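Local coordinates for protein putative aspartyl-tRNA synthetase (Leishmania major, PDB 6OD8) that probably joins L-aspartate to its cognate tRNA at the expense of ATP, as a class-II aminoacyl-tRNA synthetase, at residues 228-233 with 340-345. Residues are numbered along the deposited sequence; the frame is centred on the assembly and turned at random.
With EDO (1,2-ethanediol), chain I.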
ATOM      1  N   CYS A 228      -6.337  -1.143  -5.814  1.00 14.83           N
ATOM      2  CA  CYS A 228      -5.660  -0.966  -4.522  1.00 13.10           C
ATOM      3  C   CYS A 228      -6.465  -0.066  -3.593  1.00 17.20           C
ATOM      4  O   CYS A 228      -6.651  -0.370  -2.410  1.00 13.09           O
ATOM      5  CB  CYS A 228      -4.255  -0.372  -4.730  1.00 18.48           C
ATOM      6  SG  CYS A 228      -3.096  -1.502  -5.546  1.00 23.54           S
ATOM      7  N   GLN A 229      -6.917   1.077  -4.112  1.00 12.84           N
ATOM      8  CA  GLN A 229      -7.680   2.023  -3.302  1.00 13.13           C
ATOM      9  C   GLN A 229      -8.916   1.384  -2.670  1.00 19.22           C
ATOM     10  O   GLN A 229      -9.175   1.554  -1.467  1.00 14.08           O
ATOM     11  CB  GLN A 229      -8.087   3.195  -4.180  1.00 11.29           C
ATOM     12  CG  GLN A 229      -8.959   4.188  -3.479  1.00 12.33           C
ATOM     13  CD  GLN A 229      -9.360   5.325  -4.407  1.00 17.25           C
ATOM     14  OE1 GLN A 229      -8.742   5.532  -5.456  1.00 17.46           O
ATOM     15  NE2 GLN A 229     -10.404   6.052  -4.032  1.00 17.52           N
ATOM     16  N   TYR A 230      -9.725   0.681  -3.478  1.00 16.97           N
ATOM     17  CA  TYR A 230     -10.968   0.120  -2.949  1.00 15.37           C
ATOM     18  C   TYR A 230     -10.707  -1.103  -2.080  1.00 14.13           C
ATOM     19  O   TYR A 230     -11.417  -1.322  -1.091  1.00 16.42           O
ATOM     20  CB  TYR A 230     -11.923  -0.212  -4.103  1.00 13.59           C
ATOM     21  CG  TYR A 230     -12.266   1.015  -4.922  1.00 14.51           C
ATOM     22  CD1 TYR A 230     -12.508   2.241  -4.294  1.00 18.32           C
ATOM     23  CD2 TYR A 230     -12.354   0.955  -6.321  1.00 19.60           C
ATOM     24  CE1 TYR A 230     -12.819   3.374  -5.031  1.00 23.42           C
ATOM     25  CE2 TYR A 230     -12.687   2.086  -7.061  1.00 20.76           C
ATOM     26  CZ  TYR A 230     -12.909   3.285  -6.406  1.00 23.87           C
ATOM     27  OH  TYR A 230     -13.225   4.413  -7.117  1.00 22.28           O
ATOM     28  N   PHE A 231      -9.688  -1.894  -2.408  1.00 13.12           N
ATOM     29  CA  PHE A 231      -9.252  -2.964  -1.495  1.00 13.02           C
ATOM     30  C   PHE A 231      -8.979  -2.417  -0.094  1.00 16.55           C
ATOM     31  O   PHE A 231      -9.532  -2.902   0.905  1.00 13.58           O
ATOM     32  CB  PHE A 231      -7.993  -3.640  -2.066  1.00 10.06           C
ATOM     33  CG  PHE A 231      -7.351  -4.666  -1.144  1.00 14.81           C
ATOM     34  CD1 PHE A 231      -7.807  -5.981  -1.130  1.00 15.04           C
ATOM     35  CD2 PHE A 231      -6.263  -4.325  -0.326  1.00 19.24           C
ATOM     36  CE1 PHE A 231      -7.210  -6.951  -0.293  1.00 12.50           C
ATOM     37  CE2 PHE A 231      -5.663  -5.267   0.518  1.00 13.74           C
ATOM     38  CZ  PHE A 231      -6.152  -6.616   0.528  1.00 11.55           C
ATOM     39  N   ARG A 232      -8.118  -1.398   0.004  1.00 12.60           N
ATOM     40  CA  ARG A 232      -7.766  -0.861   1.318  0.52 12.90           C
ATOM     41  C   ARG A 232      -8.956  -0.181   1.987  1.00 15.11           C
ATOM     42  O   ARG A 232      -9.165  -0.319   3.202  1.00 13.39           O
ATOM     43  CB  ARG A 232      -6.610   0.127   1.197  0.52 10.69           C
ATOM     44  CG  ARG A 232      -5.268  -0.473   0.818  0.52 11.07           C
ATOM     45  CD  ARG A 232      -4.189   0.598   0.968  0.52 14.30           C
ATOM     46  NE  ARG A 232      -4.575   1.817   0.257  0.52 14.57           N
ATOM     47  CZ  ARG A 232      -4.364   2.032  -1.040  0.52 18.90           C
ATOM     48  NH1 ARG A 232      -3.734   1.119  -1.773  0.52 15.88           N
ATOM     49  NH2 ARG A 232      -4.755   3.178  -1.600  0.52 16.49           N
ATOM     50  N   GLN A 233      -9.757   0.561   1.227  1.00 13.31           N
ATOM     51  CA  GLN A 233     -10.833   1.300   1.891  1.00 15.38           C
ATOM     52  C   GLN A 233     -11.875   0.368   2.481  1.00 16.22           C
ATOM     53  O   GLN A 233     -12.383   0.621   3.577  1.00 16.25           O
ATOM     54  CB  GLN A 233     -11.504   2.289   0.940  1.00 15.58           C
ATOM     55  CG  GLN A 233     -12.380   3.273   1.701  1.00 20.01           C
ATOM     56  CD  GLN A 233     -11.630   3.984   2.838  1.00 30.22           C
ATOM     57  OE1 GLN A 233     -10.595   4.623   2.612  1.00 24.69           O
ATOM     58  NE2 GLN A 233     -12.149   3.868   4.064  1.00 25.29           N
ATOM     59  N   GLU A 340     -18.198  -3.158  -7.706  1.00 14.32           N
ATOM     60  CA  GLU A 340     -19.228  -2.126  -7.798  1.00 16.31           C
ATOM     61  C   GLU A 340     -18.623  -0.745  -8.020  1.00 19.50           C
ATOM     62  O   GLU A 340     -19.180   0.066  -8.771  1.00 20.06           O
ATOM     63  CB  GLU A 340     -20.079  -2.168  -6.531  1.00 21.58           C
ATOM     64  CG  GLU A 340     -20.936  -0.972  -6.252  1.00 41.45           C
ATOM     65  CD  GLU A 340     -21.600  -1.081  -4.880  1.00 51.72           C
ATOM     66  OE1 GLU A 340     -22.004  -2.211  -4.506  1.00 35.64           O
ATOM     67  OE2 GLU A 340     -21.694  -0.047  -4.176  1.00 58.79           O
ATOM     68  N   ARG A 341     -17.468  -0.476  -7.420  1.00 22.01           N
ATOM     69  CA  ARG A 341     -16.842   0.830  -7.600  1.00 17.19           C
ATOM     70  C   ARG A 341     -16.046   0.908  -8.905  1.00 20.07           C
ATOM     71  O   ARG A 341     -16.037   1.956  -9.564  1.00 19.49           O
ATOM     72  CB  ARG A 341     -15.975   1.139  -6.376  1.00 17.90           C
ATOM     73  CG  ARG A 341     -16.881   1.640  -5.249  1.00 21.94           C
ATOM     74  CD  ARG A 341     -16.254   1.665  -3.889  1.00 27.91           C
ATOM     75  NE  ARG A 341     -17.271   2.065  -2.908  1.00 30.74           N
ATOM     76  CZ  ARG A 341     -18.291   1.301  -2.514  1.00 36.84           C
ATOM     77  NH1 ARG A 341     -18.451   0.069  -3.003  1.00 39.85           N
ATOM     78  NH2 ARG A 341     -19.165   1.774  -1.632  1.00 30.51           N
ATOM     79  N   LEU A 342     -15.399  -0.187  -9.314  1.00 20.55           N
ATOM     80  CA  LEU A 342     -14.710  -0.175 -10.605  1.00 18.64           C
ATOM     81  C   LEU A 342     -15.676   0.113 -11.737  1.00 20.71           C
ATOM     82  O   LEU A 342     -15.312   0.779 -12.714  1.00 22.59           O
ATOM     83  CB  LEU A 342     -13.987  -1.495 -10.858  1.00 13.80           C
ATOM     84  CG  LEU A 342     -12.715  -1.803 -10.042  1.00 17.77           C
ATOM     85  CD1 LEU A 342     -12.215  -3.183 -10.459  1.00 17.50           C
ATOM     86  CD2 LEU A 342     -11.590  -0.717 -10.180  1.00 23.96           C
ATOM     87  N   ALA A 343     -16.914  -0.363 -11.614  1.00 20.38           N
ATOM     88  CA  ALA A 343     -17.906  -0.168 -12.667  1.00 22.42           C
ATOM     89  C   ALA A 343     -18.250   1.300 -12.884  1.00 24.35           C
ATOM     90  O   ALA A 343     -18.717   1.640 -13.975  1.00 23.58           O
ATOM     91  CB  ALA A 343     -19.179  -0.970 -12.361  1.00 23.27           C
ATOM     92  N   THR A 344     -18.014   2.173 -11.894  1.00 24.84           N
ATOM     93  CA  THR A 344     -18.285   3.601 -12.052  1.00 27.41           C
ATOM     94  C   THR A 344     -17.226   4.330 -12.866  1.00 23.52           C
ATOM     95  O   THR A 344     -17.477   5.456 -13.295  1.00 21.92           O
ATOM     96  CB  THR A 344     -18.409   4.319 -10.698  1.00 21.22           C
ATOM     97  OG1 THR A 344     -17.121   4.444 -10.075  1.00 23.66           O
ATOM     98  CG2 THR A 344     -19.398   3.581  -9.782  1.00 20.84           C
ATOM     99  N   HIS A 345     -16.072   3.718 -13.113  1.00 21.34           N
ATOM    100  CA  HIS A 345     -15.007   4.397 -13.850  1.00 19.14           C
ATOM    101  C   HIS A 345     -15.165   4.121 -15.343  1.00 18.44           C
ATOM    102  O   HIS A 345     -14.351   3.466 -15.992  1.00 24.74           O
ATOM    103  CB  HIS A 345     -13.645   3.983 -13.305  1.00 18.99           C
ATOM    104  CG  HIS A 345     -13.427   4.412 -11.885  1.00 23.26           C
ATOM    105  ND1 HIS A 345     -13.128   5.710 -11.539  1.00 22.40           N
ATOM    106  CD2 HIS A 345     -13.486   3.718 -10.720  1.00 20.47           C
ATOM    107  CE1 HIS A 345     -13.011   5.801 -10.227  1.00 22.01           C
ATOM    108  NE2 HIS A 345     -13.216   4.606  -9.705  1.00 22.49           N
TER
HETATM  109  C1  EDO I 607     -19.603   3.731  -5.688  1.00 58.44           C
HETATM  110  O1  EDO I 607     -20.301   4.349  -4.602  1.00 63.47           O
HETATM  111  C2  EDO I 607     -20.568   2.874  -6.496  1.00 55.20           C
HETATM  112  O2  EDO I 607     -21.448   2.177  -5.610  1.00 52.37           O
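In the class-II synthetase catalytic domain, helix 215-237 meets the last part of helix 325-342 and the residues that follow, and Y230 makes every close contact between 228-233 and 340-345. Its side chain reaches across from the first helix with CG anti to the carbonyl carbon. R341 lies over one ring face in a CH-pi contact: CB stands 3.6 Å from the ring centroid of Y230 and only 16° off its normal. Beyond CD the arginine chain leads away, its guanidinium plane turned 66° from the ring. At the far end of the tyrosine, OH of Y230 and NE2 of H345 share a short hydrogen bond of 2.6 Å that either could donate. The bond meets the imidazole at its edge, near the ring plane, and the two rings meet rim to rim with their planes 25° apart. L342 adds a looser apolar touch, CD2 to CD2 of Y230 at 4.3 Å. The type I turn from L342 to H345 brings the imidazole round to the hydroxyl; just ahead of the turn, R341 O accepts from both N and OG1 of T344, the latter at 2.8 Å. Y230 also touches Y337 and I338 of helix 325-342, and L342 packs on Y537 of helix 530-538. On other sides of helix 215-237, F231 rests on strand 289-297 and R232 forms a salt bridge with E242 of the second subunit, which places this part of the helix at the dimer interface.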